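Local coordinates for hydrolase, alpha/beta hydrolase FOLD family (Staphylococcus aureus, PDB 2XMZ), which probably catalyses the formation of 2-succinyl-6-hydroxy-2,4-cyclohexadiene-1-carboxylate in menaquinone biosynthesis, as a lyase built on the alpha/beta hydrolase fold, at residues A[51-56]-A[189-194]. Numbering follows the deposited sequence.
Sequences PGHGED and RDYGTG
With chi1 at 66°, the CG of Y191 sits between its backbone N and carbonyl carbon, and the phenol reaches across to the loop 51-56. There H53, whose CG is turned anti to its carbonyl carbon (chi1 -67°), folds its imidazole back toward P51. Both side chains converge on one carbonyl oxygen. Y191 OH donates to P51 O over 2.7 Å, in the carbonyl plane and on a lone pair; relative to the phenol, P51 O lies at the ring edge, in its plane. H53 ND1 donates to the same P51 O at 3.0 Å, almost in the plane of its own ring but from above the carbonyl plane. Two donors thus grip this buried oxygen. The imidazole's rotation is fixed further by H53 NE2, which accepts from the backbone N of L26. Apolar contact backs the polar one: P51 CB lies 3.9 Å from Y191 CE2, while I69 of helix 66-77 touches both side chains. G52 N donates to D56 OD2 from above the carboxylate plane (2.8 Å); D56 also ends a type II' turn that begins at H53 and is closed by D56 N to H53 O. The contact joins the C-terminal part of helix 181-191 to the loop after strand 44-48 of the alpha/beta hydrolase core, near a GxSxG sequence around S91 that is consistent with this fold's nucleophile elbow.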
# COMPACT_ATOMS: atom_id res chain seq x y z
N PRO A 51 7.80 7.83 -0.16
CA PRO A 51 8.48 8.92 -0.85
C PRO A 51 7.56 9.68 -1.81
O PRO A 51 6.85 9.07 -2.65
CB PRO A 51 9.58 8.20 -1.62
CG PRO A 51 9.92 7.03 -0.72
CD PRO A 51 8.59 6.58 -0.19
N GLY A 52 7.60 11.00 -1.68
CA GLY A 52 6.79 11.92 -2.49
C GLY A 52 5.37 12.14 -2.01
O GLY A 52 4.68 13.04 -2.51
N HIS A 53 4.89 11.32 -1.09
CA HIS A 53 3.49 11.36 -0.67
C HIS A 53 3.25 11.98 0.71
O HIS A 53 4.03 11.75 1.66
CB HIS A 53 2.88 9.96 -0.68
CG HIS A 53 2.76 9.37 -2.06
ND1 HIS A 53 3.86 9.02 -2.81
CD2 HIS A 53 1.68 9.12 -2.83
CE1 HIS A 53 3.46 8.56 -3.98
NE2 HIS A 53 2.14 8.61 -4.02
N GLY A 54 2.13 12.71 0.81
CA GLY A 54 1.73 13.32 2.07
C GLY A 54 2.84 14.13 2.69
O GLY A 54 3.35 15.08 2.08
N GLU A 55 3.22 13.75 3.91
CA GLU A 55 4.17 14.55 4.67
C GLU A 55 5.62 14.11 4.46
O GLU A 55 6.51 14.60 5.13
CB GLU A 55 3.76 14.57 6.15
CG GLU A 55 2.50 15.44 6.39
CD GLU A 55 2.13 15.58 7.86
OE1 GLU A 55 0.95 15.81 8.15
OE2 GLU A 55 3.02 15.46 8.73
N ASP A 56 5.85 13.21 3.50
CA ASP A 56 7.19 12.77 3.19
C ASP A 56 8.09 13.92 2.77
O ASP A 56 7.65 14.84 2.07
CB ASP A 56 7.19 11.72 2.07
CG ASP A 56 8.57 11.44 1.56
OD1 ASP A 56 9.29 10.64 2.22
OD2 ASP A 56 8.96 12.06 0.53
N ARG A 189 8.21 7.55 -11.79
CA ARG A 189 9.47 7.23 -12.48
C ARG A 189 10.40 6.33 -11.66
O ARG A 189 11.06 5.46 -12.22
CB ARG A 189 10.21 8.49 -12.97
CG ARG A 189 9.33 9.45 -13.82
CD ARG A 189 10.13 10.44 -14.67
NE ARG A 189 9.44 11.73 -14.81
CZ ARG A 189 8.75 12.15 -15.88
NH1 ARG A 189 8.58 11.38 -16.97
NH2 ARG A 189 8.19 13.35 -15.85
N ASP A 190 10.47 6.54 -10.35
CA ASP A 190 11.42 5.82 -9.48
C ASP A 190 10.89 4.52 -8.91
O ASP A 190 11.65 3.58 -8.76
CB ASP A 190 11.93 6.69 -8.32
CG ASP A 190 12.73 7.86 -8.78
OD1 ASP A 190 12.87 8.03 -10.01
OD2 ASP A 190 13.21 8.62 -7.93
N TYR A 191 9.62 4.45 -8.56
CA TYR A 191 9.12 3.17 -7.99
C TYR A 191 7.75 2.72 -8.49
O TYR A 191 7.06 1.90 -7.85
CB TYR A 191 9.26 3.09 -6.47
CG TYR A 191 8.43 4.03 -5.63
CD1 TYR A 191 7.32 3.56 -4.92
CD2 TYR A 191 8.78 5.37 -5.48
CE1 TYR A 191 6.59 4.37 -4.08
CE2 TYR A 191 8.04 6.23 -4.63
CZ TYR A 191 6.93 5.71 -3.94
OH TYR A 191 6.16 6.46 -3.09
N GLY A 192 7.39 3.24 -9.66
CA GLY A 192 6.24 2.74 -10.39
C GLY A 192 6.41 1.27 -10.66
O GLY A 192 7.54 0.71 -10.62
N THR A 193 5.29 0.62 -10.95
CA THR A 193 5.24 -0.83 -11.12
C THR A 193 6.16 -1.30 -12.22
O THR A 193 6.75 -2.38 -12.13
CB THR A 193 3.81 -1.32 -11.33
OG1 THR A 193 3.05 -0.93 -10.18
CG2 THR A 193 3.77 -2.86 -11.48
N GLY A 194 6.32 -0.45 -13.24
CA GLY A 194 7.19 -0.74 -14.36
C GLY A 194 8.66 -0.75 -13.97
O GLY A 194 9.46 -1.39 -14.63